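Local coordinates for protein 16.4 kDa salivary peptide (Culex quinquefasciatus, PDB 7KC8) that is of unknown function but, as a mosquito salivary protein with a ricin-like beta-trefoil fold, may bind sugars, at residues C7-F12 and A16-M21; L27-L32 and Y60-S65; E39-E44 and Y50-R55. One frame throughout, in Å; residues are numbered along the deposited sequence.

Contact 1 of 3, residues C7-F12 and A16-M21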
loop_
_atom_site.group_PDB
_atom_site.type_symbol
_atom_site.label_atom_id
_atom_site.label_comp_id
_atom_site.label_asym_id
_atom_site.label_seq_id
_atom_site.Cartn_x
_atom_site.Cartn_y
_atom_site.Cartn_z
ATOM N N CYS A 7 -13.327 0.846 -0.299
ATOM C CA CYS A 7 -12.644 1.221 -1.531
ATOM C C CYS A 7 -12.060 2.617 -1.428
ATOM O O CYS A 7 -12.770 3.579 -1.111
ATOM C CB CYS A 7 -13.594 1.161 -2.721
ATOM S SG CYS A 7 -14.022 -0.500 -3.172
ATOM N N VAL A 8 -10.768 2.726 -1.735
ATOM C CA VAL A 8 -10.047 3.985 -1.663
ATOM C C VAL A 8 -9.124 4.092 -2.868
ATOM O O VAL A 8 -8.887 3.124 -3.592
ATOM C CB VAL A 8 -9.233 4.101 -0.361
ATOM C CG1 VAL A 8 -10.147 3.991 0.860
ATOM C CG2 VAL A 8 -8.178 3.016 -0.331
ATOM N N THR A 9 -8.583 5.285 -3.031
ATOM C CA THR A 9 -7.433 5.521 -3.923
ATOM C C THR A 9 -6.257 5.826 -2.991
ATOM O O THR A 9 -6.464 6.390 -1.952
ATOM C CB THR A 9 -7.673 6.574 -5.004
ATOM O OG1 THR A 9 -8.112 7.780 -4.402
ATOM C CG2 THR A 9 -8.662 6.138 -6.053
ATOM N N LEU A 10 -5.064 5.415 -3.368
ATOM C CA LEU A 10 -3.845 5.620 -2.557
ATOM C C LEU A 10 -2.916 6.564 -3.321
ATOM O O LEU A 10 -2.246 6.109 -4.232
ATOM C CB LEU A 10 -3.182 4.257 -2.373
ATOM C CG LEU A 10 -3.475 3.509 -1.083
ATOM C CD1 LEU A 10 -4.687 4.039 -0.350
ATOM C CD2 LEU A 10 -3.561 2.020 -1.313
ATOM N N LYS A 11 -2.838 7.814 -2.891
ATOM C CA LYS A 11 -2.018 8.830 -3.581
ATOM C C LYS A 11 -0.955 9.407 -2.644
ATOM O O LYS A 11 -1.288 9.914 -1.609
ATOM C CB LYS A 11 -2.955 9.860 -4.207
ATOM C CG LYS A 11 -2.333 10.862 -5.155
ATOM C CD LYS A 11 -2.930 12.233 -4.967
ATOM C CE LYS A 11 -2.750 13.153 -6.148
ATOM N NZ LYS A 11 -4.051 13.589 -6.699
ATOM N N PHE A 12 0.300 9.250 -3.020
ATOM C CA PHE A 12 1.427 9.833 -2.265
ATOM C C PHE A 12 1.436 11.334 -2.562
ATOM O O PHE A 12 1.559 11.735 -3.709
ATOM C CB PHE A 12 2.722 9.128 -2.650
ATOM C CG PHE A 12 3.829 9.224 -1.644
ATOM C CD1 PHE A 12 3.663 8.759 -0.359
ATOM C CD2 PHE A 12 5.052 9.745 -1.995
ATOM C CE1 PHE A 12 4.688 8.841 0.562
ATOM C CE2 PHE A 12 6.079 9.829 -1.076
ATOM C CZ PHE A 12 5.894 9.379 0.201
ATOM N N ALA A 16 2.354 13.054 -6.078
ATOM C CA ALA A 16 1.110 12.936 -6.827
ATOM C C ALA A 16 0.992 11.588 -7.538
ATOM O O ALA A 16 0.355 11.482 -8.592
ATOM C CB ALA A 16 0.952 14.087 -7.820
ATOM N N LYS A 17 1.585 10.542 -6.967
ATOM C CA LYS A 17 1.593 9.214 -7.569
ATOM C C LYS A 17 0.658 8.278 -6.813
ATOM O O LYS A 17 0.726 8.189 -5.581
ATOM C CB LYS A 17 3.006 8.627 -7.589
ATOM C CG LYS A 17 3.969 9.332 -8.534
ATOM C CD LYS A 17 3.561 9.175 -10.004
ATOM C CE LYS A 17 4.687 9.624 -10.931
ATOM N NZ LYS A 17 4.501 9.117 -12.316
ATOM N N HIS A 18 -0.147 7.557 -7.568
ATOM C CA HIS A 18 -0.994 6.503 -6.983
ATOM C C HIS A 18 -0.224 5.191 -7.065
ATOM O O HIS A 18 0.674 5.085 -7.840
ATOM C CB HIS A 18 -2.282 6.329 -7.765
ATOM C CG HIS A 18 -3.218 7.476 -7.703
ATOM N ND1 HIS A 18 -4.395 7.411 -7.056
ATOM C CD2 HIS A 18 -3.166 8.694 -8.249
ATOM C CE1 HIS A 18 -5.018 8.545 -7.186
ATOM N NE2 HIS A 18 -4.291 9.332 -7.898
ATOM N N ILE A 19 -0.541 4.253 -6.199
ATOM C CA ILE A 19 0.016 2.908 -6.285
ATOM C C ILE A 19 -0.662 2.182 -7.441
ATOM O O ILE A 19 -1.854 1.869 -7.367
ATOM C CB ILE A 19 -0.184 2.133 -4.974
ATOM C CG1 ILE A 19 0.496 2.817 -3.796
ATOM C CG2 ILE A 19 0.359 0.723 -5.111
ATOM C CD1 ILE A 19 0.186 2.126 -2.477
ATOM N N ASN A 20 0.093 1.892 -8.495
ATOM C CA ASN A 20 -0.399 1.074 -9.596
ATOM C C ASN A 20 0.248 -0.307 -9.535
ATOM O O ASN A 20 1.255 -0.523 -8.855
ATOM C CB ASN A 20 -0.110 1.735 -10.954
ATOM C CG ASN A 20 -0.850 3.044 -11.140
ATOM O OD1 ASN A 20 -1.545 3.509 -10.237
ATOM N ND2 ASN A 20 -0.679 3.661 -12.297
ATOM N N MET A 21 -0.360 -1.253 -10.232
ATOM C CA MET A 21 0.133 -2.642 -10.225
ATOM C C MET A 21 0.273 -3.163 -11.660
ATOM O O MET A 21 -0.330 -2.595 -12.571
ATOM C CB MET A 21 -0.837 -3.526 -9.438
ATOM C CG MET A 21 -2.284 -3.338 -9.837
ATOM S SD MET A 21 -3.494 -4.004 -8.726
ATOM C CE MET A 21 -4.997 -3.493 -9.535
HETATM O O HOH W 1 -4.362 4.561 -5.979
#

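Contact 2 of 3, residues L27-L32 and Y60-S65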
loop_
_atom_site.group_PDB
_atom_site.type_symbol
_atom_site.label_atom_id
_atom_site.label_comp_id
_atom_site.label_asym_id
_atom_site.label_seq_id
_atom_site.Cartn_x
_atom_site.Cartn_y
_atom_site.Cartn_z
ATOM N N LEU A 27 5.817 -14.373 -10.572
ATOM C CA LEU A 27 5.813 -15.691 -9.911
ATOM C C LEU A 27 4.670 -15.719 -8.903
ATOM O O LEU A 27 3.511 -15.772 -9.313
ATOM C CB LEU A 27 7.160 -15.836 -9.207
ATOM C CG LEU A 27 8.362 -15.374 -10.029
ATOM C CD1 LEU A 27 9.596 -15.223 -9.156
ATOM C CD2 LEU A 27 8.637 -16.338 -11.172
ATOM N N HIS A 28 5.000 -15.608 -7.625
ATOM C CA HIS A 28 3.987 -15.667 -6.555
ATOM C C HIS A 28 3.546 -14.254 -6.158
ATOM O O HIS A 28 2.779 -14.148 -5.208
ATOM C CB HIS A 28 4.646 -16.382 -5.383
ATOM C CG HIS A 28 5.851 -15.689 -4.847
ATOM N ND1 HIS A 28 7.108 -15.879 -5.378
ATOM C CD2 HIS A 28 5.998 -14.817 -3.828
ATOM C CE1 HIS A 28 7.974 -15.146 -4.715
ATOM N NE2 HIS A 28 7.320 -14.486 -3.761
ATOM N N TYR A 29 3.985 -13.225 -6.875
ATOM C CA TYR A 29 3.719 -11.830 -6.452
ATOM C C TYR A 29 3.321 -10.935 -7.626
ATOM O O TYR A 29 3.569 -11.301 -8.762
ATOM C CB TYR A 29 4.966 -11.281 -5.753
ATOM C CG TYR A 29 6.186 -11.185 -6.637
ATOM C CD1 TYR A 29 6.445 -10.047 -7.381
ATOM C CD2 TYR A 29 7.079 -12.236 -6.742
ATOM C CE1 TYR A 29 7.548 -9.958 -8.211
ATOM C CE2 TYR A 29 8.191 -12.161 -7.561
ATOM C CZ TYR A 29 8.427 -11.018 -8.299
ATOM O OH TYR A 29 9.518 -10.932 -9.113
ATOM N N ARG A 30 2.701 -9.795 -7.334
ATOM C CA ARG A 30 2.348 -8.792 -8.373
ATOM C C ARG A 30 3.148 -7.513 -8.132
ATOM O O ARG A 30 3.031 -6.961 -7.051
ATOM C CB ARG A 30 0.857 -8.476 -8.397
ATOM C CG ARG A 30 0.445 -7.504 -9.492
ATOM C CD ARG A 30 -1.059 -7.369 -9.604
ATOM N NE ARG A 30 -1.705 -8.668 -9.666
ATOM C CZ ARG A 30 -2.225 -9.202 -10.761
ATOM N NH1 ARG A 30 -2.192 -8.542 -11.905
ATOM N NH2 ARG A 30 -2.787 -10.393 -10.707
ATOM N N LYS A 31 3.835 -7.021 -9.157
ATOM C CA LYS A 31 4.715 -5.866 -9.027
ATOM C C LYS A 31 3.926 -4.563 -9.057
ATOM O O LYS A 31 2.920 -4.431 -9.764
ATOM C CB LYS A 31 5.767 -5.860 -10.138
ATOM N N LEU A 32 4.391 -3.595 -8.279
ATOM C CA LEU A 32 3.740 -2.301 -8.167
ATOM C C LEU A 32 4.690 -1.213 -8.641
ATOM O O LEU A 32 5.909 -1.411 -8.719
ATOM C CB LEU A 32 3.304 -2.016 -6.718
ATOM C CG LEU A 32 2.568 -3.129 -5.964
ATOM C CD1 LEU A 32 2.283 -2.698 -4.524
ATOM C CD2 LEU A 32 1.290 -3.466 -6.678
ATOM N N TYR A 60 -2.814 -9.510 -1.060
ATOM C CA TYR A 60 -2.596 -8.559 0.014
ATOM C C TYR A 60 -1.252 -7.866 -0.120
ATOM O O TYR A 60 -0.216 -8.527 -0.273
ATOM C CB TYR A 60 -2.730 -9.240 1.372
ATOM C CG TYR A 60 -4.181 -9.354 1.720
ATOM C CD1 TYR A 60 -4.945 -8.210 1.905
ATOM C CD2 TYR A 60 -4.810 -10.591 1.804
ATOM C CE1 TYR A 60 -6.285 -8.288 2.196
ATOM C CE2 TYR A 60 -6.162 -10.676 2.099
ATOM C CZ TYR A 60 -6.894 -9.522 2.294
ATOM O OH TYR A 60 -8.241 -9.594 2.587
ATOM N N LEU A 61 -1.287 -6.536 -0.067
ATOM C CA LEU A 61 -0.082 -5.712 0.006
ATOM C C LEU A 61 0.845 -6.207 1.103
ATOM O O LEU A 61 0.420 -6.424 2.239
ATOM C CB LEU A 61 -0.470 -4.253 0.286
ATOM C CG LEU A 61 0.579 -3.188 -0.031
ATOM C CD1 LEU A 61 0.694 -3.107 -1.526
ATOM C CD2 LEU A 61 0.229 -1.836 0.576
ATOM N N TYR A 62 2.119 -6.371 0.768
ATOM C CA TYR A 62 3.096 -6.797 1.763
ATOM C C TYR A 62 4.460 -6.260 1.385
ATOM O O TYR A 62 4.663 -5.733 0.288
ATOM C CB TYR A 62 3.167 -8.310 1.901
ATOM C CG TYR A 62 3.946 -8.978 0.789
ATOM C CD1 TYR A 62 3.470 -8.978 -0.517
ATOM C CD2 TYR A 62 5.153 -9.612 1.044
ATOM C CE1 TYR A 62 4.171 -9.585 -1.530
ATOM C CE2 TYR A 62 5.864 -10.225 0.030
ATOM C CZ TYR A 62 5.368 -10.211 -1.258
ATOM O OH TYR A 62 6.074 -10.828 -2.272
ATOM N N ALA A 63 5.398 -6.410 2.319
ATOM C CA ALA A 63 6.757 -5.920 2.166
ATOM C C ALA A 63 7.721 -7.095 2.120
ATOM O O ALA A 63 7.593 -8.042 2.893
ATOM C CB ALA A 63 7.135 -4.968 3.310
ATOM N N GLU A 64 8.684 -7.023 1.217
ATOM C CA GLU A 64 9.668 -8.084 1.084
ATOM C C GLU A 64 10.567 -8.156 2.317
ATOM O O GLU A 64 10.620 -7.238 3.139
ATOM C CB GLU A 64 10.506 -7.880 -0.175
ATOM C CG GLU A 64 9.848 -8.438 -1.432
ATOM C CD GLU A 64 9.805 -9.968 -1.448
ATOM O OE1 GLU A 64 10.449 -10.612 -0.579
ATOM O OE2 GLU A 64 9.119 -10.531 -2.333
ATOM N N SER A 65 11.287 -9.279 2.427
ATOM C CA SER A 65 12.030 -9.648 3.631
ATOM C C SER A 65 13.408 -9.010 3.709
ATOM O O SER A 65 14.027 -9.045 4.779
ATOM C CB SER A 65 12.184 -11.176 3.720
#

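Contact 3 of 3, residues E39-E44 and Y50-R55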
loop_
_atom_site.group_PDB
_atom_site.type_symbol
_atom_site.label_atom_id
_atom_site.label_comp_id
_atom_site.label_asym_id
_atom_site.label_seq_id
_atom_site.Cartn_x
_atom_site.Cartn_y
_atom_site.Cartn_z
ATOM N N GLU A 39 -5.809 3.926 -9.457
ATOM C CA GLU A 39 -6.036 2.513 -9.074
ATOM C C GLU A 39 -6.917 2.418 -7.815
ATOM O O GLU A 39 -6.746 3.193 -6.893
ATOM C CB GLU A 39 -4.695 1.813 -8.906
ATOM C CG GLU A 39 -4.809 0.306 -8.835
ATOM C CD GLU A 39 -5.550 -0.348 -9.983
ATOM O OE1 GLU A 39 -6.745 -0.598 -9.829
ATOM O OE2 GLU A 39 -4.931 -0.582 -11.014
ATOM N N GLU A 40 -7.844 1.471 -7.798
ATOM C CA GLU A 40 -8.739 1.318 -6.628
ATOM C C GLU A 40 -8.209 0.216 -5.704
ATOM O O GLU A 40 -7.855 -0.836 -6.196
ATOM C CB GLU A 40 -10.167 1.142 -7.109
ATOM C CG GLU A 40 -10.663 2.380 -7.807
ATOM C CD GLU A 40 -11.881 2.246 -8.689
ATOM O OE1 GLU A 40 -12.787 1.575 -8.300
ATOM O OE2 GLU A 40 -11.890 2.829 -9.759
ATOM N N TRP A 41 -8.117 0.512 -4.410
ATOM C CA TRP A 41 -7.619 -0.419 -3.407
ATOM C C TRP A 41 -8.643 -0.559 -2.295
ATOM O O TRP A 41 -9.529 0.278 -2.135
ATOM C CB TRP A 41 -6.296 0.055 -2.809
ATOM C CG TRP A 41 -5.189 0.086 -3.781
ATOM C CD1 TRP A 41 -4.899 1.088 -4.673
ATOM C CD2 TRP A 41 -4.203 -0.924 -3.977
ATOM N NE1 TRP A 41 -3.795 0.754 -5.410
ATOM C CE2 TRP A 41 -3.345 -0.475 -5.004
ATOM C CE3 TRP A 41 -3.963 -2.169 -3.390
ATOM C CZ2 TRP A 41 -2.272 -1.231 -5.460
ATOM C CZ3 TRP A 41 -2.879 -2.918 -3.839
ATOM C CH2 TRP A 41 -2.045 -2.440 -4.860
ATOM N N VAL A 42 -8.501 -1.607 -1.495
ATOM C CA VAL A 42 -9.403 -1.830 -0.374
ATOM C C VAL A 42 -8.612 -1.862 0.925
ATOM O O VAL A 42 -7.631 -2.600 1.050
ATOM C CB VAL A 42 -10.220 -3.117 -0.554
ATOM C CG1 VAL A 42 -11.172 -3.296 0.630
ATOM C CG2 VAL A 42 -10.985 -3.053 -1.851
ATOM N N ILE A 43 -9.046 -1.065 1.887
ATOM C CA ILE A 43 -8.504 -1.080 3.237
ATOM C C ILE A 43 -9.444 -1.907 4.108
ATOM O O ILE A 43 -10.633 -1.589 4.223
ATOM C CB ILE A 43 -8.354 0.345 3.792
ATOM C CG1 ILE A 43 -7.273 1.116 3.027
ATOM C CG2 ILE A 43 -8.069 0.299 5.295
ATOM C CD1 ILE A 43 -7.217 2.599 3.352
ATOM N N GLU A 44 -8.920 -2.964 4.721
ATOM C CA GLU A 44 -9.677 -3.820 5.628
ATOM C C GLU A 44 -9.082 -3.720 7.025
ATOM O O GLU A 44 -7.860 -3.714 7.178
ATOM C CB GLU A 44 -9.656 -5.274 5.174
ATOM C CG GLU A 44 -10.136 -5.492 3.748
ATOM C CD GLU A 44 -9.918 -6.922 3.269
ATOM O OE1 GLU A 44 -9.367 -7.734 4.043
ATOM O OE2 GLU A 44 -10.293 -7.234 2.119
ATOM N N TYR A 50 -4.287 -2.730 9.933
ATOM C CA TYR A 50 -5.078 -2.892 8.682
ATOM C C TYR A 50 -4.371 -3.712 7.602
ATOM O O TYR A 50 -3.149 -3.783 7.627
ATOM C CB TYR A 50 -5.328 -1.527 8.028
ATOM C CG TYR A 50 -6.098 -0.520 8.848
ATOM C CD1 TYR A 50 -7.480 -0.486 8.820
ATOM C CD2 TYR A 50 -5.445 0.403 9.649
ATOM C CE1 TYR A 50 -8.194 0.437 9.567
ATOM C CE2 TYR A 50 -6.143 1.325 10.410
ATOM C CZ TYR A 50 -7.525 1.343 10.368
ATOM O OH TYR A 50 -8.225 2.251 11.108
ATOM N N LYS A 51 -5.124 -4.336 6.696
ATOM C CA LYS A 51 -4.613 -5.030 5.529
ATOM C C LYS A 51 -5.132 -4.304 4.302
ATOM O O LYS A 51 -6.113 -3.561 4.367
ATOM C CB LYS A 51 -5.018 -6.514 5.534
ATOM C CG LYS A 51 -4.226 -7.319 6.574
ATOM C CD LYS A 51 -4.798 -8.703 6.878
ATOM C CE LYS A 51 -4.511 -9.701 5.770
ATOM N NZ LYS A 51 -4.559 -11.102 6.294
ATOM N N ILE A 52 -4.422 -4.465 3.192
ATOM C CA ILE A 52 -4.681 -3.675 1.997
ATOM C C ILE A 52 -4.628 -4.610 0.801
ATOM O O ILE A 52 -3.738 -5.461 0.713
ATOM C CB ILE A 52 -3.672 -2.513 1.850
ATOM C CG1 ILE A 52 -3.767 -1.550 3.047
ATOM C CG2 ILE A 52 -3.874 -1.756 0.530
ATOM C CD1 ILE A 52 -2.753 -0.387 3.011
ATOM N N ARG A 53 -5.599 -4.481 -0.094
ATOM C CA ARG A 53 -5.701 -5.301 -1.291
ATOM C C ARG A 53 -6.273 -4.458 -2.415
ATOM O O ARG A 53 -7.026 -3.508 -2.163
ATOM C CB ARG A 53 -6.595 -6.534 -1.079
ATOM C CG ARG A 53 -7.954 -6.183 -0.498
ATOM C CD ARG A 53 -8.977 -7.259 -0.764
ATOM N NE ARG A 53 -9.289 -7.347 -2.178
ATOM C CZ ARG A 53 -10.176 -8.191 -2.691
ATOM N NH1 ARG A 53 -10.844 -9.009 -1.896
ATOM N NH2 ARG A 53 -10.398 -8.216 -4.001
ATOM N N PRO A 54 -5.926 -4.762 -3.658
ATOM C CA PRO A 54 -6.563 -4.061 -4.768
ATOM C C PRO A 54 -8.006 -4.515 -4.895
ATOM O O PRO A 54 -8.361 -5.633 -4.514
ATOM C CB PRO A 54 -5.726 -4.475 -5.980
ATOM C CG PRO A 54 -5.169 -5.779 -5.610
ATOM C CD PRO A 54 -4.959 -5.765 -4.125
ATOM N N ARG A 55 -8.838 -3.623 -5.438
ATOM C CA ARG A 55 -10.269 -3.894 -5.528
ATOM C C ARG A 55 -10.555 -5.173 -6.308
ATOM O O ARG A 55 -11.497 -5.904 -5.976
ATOM C CB ARG A 55 -11.000 -2.711 -6.174
ATOM C CG ARG A 55 -12.533 -2.857 -6.175
ATOM C CD ARG A 55 -13.249 -1.757 -6.949
ATOM N NE ARG A 55 -12.842 -1.690 -8.350
ATOM C CZ ARG A 55 -13.330 -2.464 -9.314
ATOM N NH1 ARG A 55 -14.242 -3.376 -9.033
ATOM N NH2 ARG A 55 -12.903 -2.333 -10.559
#

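Contact 1 of 3, residues C7-F12 and A16-M21
The first hairpin of the beta-trefoil pairs strands 8-12 and 17-21, bringing K11 against H18; the strands run antiparallel and splay apart beyond the turn. At the turn end A16 and K17 both oppose F12, a G1 bulge. A16 takes the positive phi (60°) that a glycine often fills at this position. F12 N donates to K17 O at 2.8 Å, and A16 N makes a weak, bent bond to F12 O.

Farther along, I19 N reaches L10 O at 3.2 Å, almost in line with the C=O bond, and H18 CA-H points at the same oxygen. The side chains sort by face. L10 and I19 suit the interior, their branches meeting at CD2 and CD1, 3.9 Å apart, with W128 against both. F12 turns its ring away from strand 17-21 to meet W128 edge-to-face, while K17 leads its amine away from strand 8-12 to a salt bridge with D36.

On the other face K11 lies across the imidazole of H18. With CG anti to the backbone N (chi1 -170°), the aliphatic start of the lysine spreads over the ring, and CB sits 3.9 Å from its centroid in a CH-pi contact. T9 CB closes on the ring edge. A water in the ring plane bridges the strands, 3.0 Å from H18 ND1 and accepting a bond from L10 N at 2.8 Å.

Contact 2 of 3, residues L27-L32 and Y60-S65
L61 and Y62 reach from strand 60-63 of the beta-trefoil toward residues 27-32; both segments lie on strands that pair with strand 72-77, but not with each other. Their backbones stay well apart, 9.6 Å between the nearest CA atoms, Y29 and Y60, and side chains alone bridge the gap.

L61 comes first. Its CG is anti to the backbone N (chi1 -161°), which sends CD1 across to L32 CD1. At 3.4 Å this methyl-to-methyl contact is tighter than usual. Branched apolar chains suit the spot, since L61 also packs on V74 and I52, and L32 on I19 and M21.

Y62 is long enough to span what remains. Its side chain crosses that of H28 at about a right angle, and its hydroxyl carries the contact, 3.7 Å from Y29 CB and 4.1 Å from H28 NE2. Those two partners brace each other, Y29 CD2 lying over the centre of the H28 imidazole.

E64 then curls its carboxylate back beside the tyrosine. Its OE1 takes a weak bond from S65 N, while OE2 lies 3.1 Å from Y62 OH and 4.6 Å from H28 NE2.

Contact 3 of 3, residues E39-E44 and Y50-R55
W41 to E44 pair with K51 to P54 in an antiparallel hairpin of the beta-trefoil, its register running from W41 opposite P54 to E44 opposite K51. Each hydrogen-bonded pair, V42 with R53 and E44 with K51, is joined by two N-H to O bonds. E44 N gives to K51 O at 2.9 Å, almost straight, and K51 N returns to E44 O at 2.8 Å in the carbonyl plane. R53 N reaches V42 O at 3.0 Å, also in plane; the reverse bond, V42 N to R53 O, is modelled so short that its length is doubtful. Beyond the ladder R55 N donates to E40 O at 3.1 Å from above the carbonyl plane.

The non-hydrogen-bonded residues turn their backbone polar groups away from the partner strand: W41 to V8, I43 to G6 and I52 to L61. P54 fits opposite W41 because this position needs no N-H directed at its partner. Its ring instead packs on the indole, CB over the six-membered ring at 4.1 Å from the centroid, a CH-pi contact. The indole NE1 is satisfied by I19 O. I43 CG2 meets Y50 CD1 on the apolar face.

On the face of R53 and E44, R53 NE binds P54 O at 3.0 Å, in the guanidinium plane, and NH2 reaches V139 O; the bend at chi3 (-68°) folds the guanidinium back to its own chain. E44 OE2 rests against R53 CD, its carboxylate near but not bridging the guanidinium, while OE1 is held by Y60 OH. At the end of the pairing E40 and R55 lie side by side, with a salt bridge from OE1 to NE at 3.3 Å, and R55 NH1 goes on to L137 O. The arginine N-H groups thus probably tie the hairpin to the C-terminal segment, and R55 alone of the two adds a salt bridge here.

Contacts 1 and 3 are hairpins, mostly buried, and adjoin through backbone and indole bonds between strands 8-12, 17-21 and 40-46. Contact 2 lies farther out and is partly buried. It joins strands distant in sequence by side chains, where the hairpins rely chiefly on backbone bonds. Strands 17-21 and 29-35 tie it to contact 1, with M21 and L32 packed together, while strand 60-63 ties it to contact 3 through a backbone bond to strand 49-54 and a tyrosine-glutamate bond. Chemistry follows place: a lysine-covered histidine and a water in contact 1, a leucine pair beside loosely grouped polar ends in contact 2, and arginines bonded to backbone carbonyls, with one salt bridge, in contact 3.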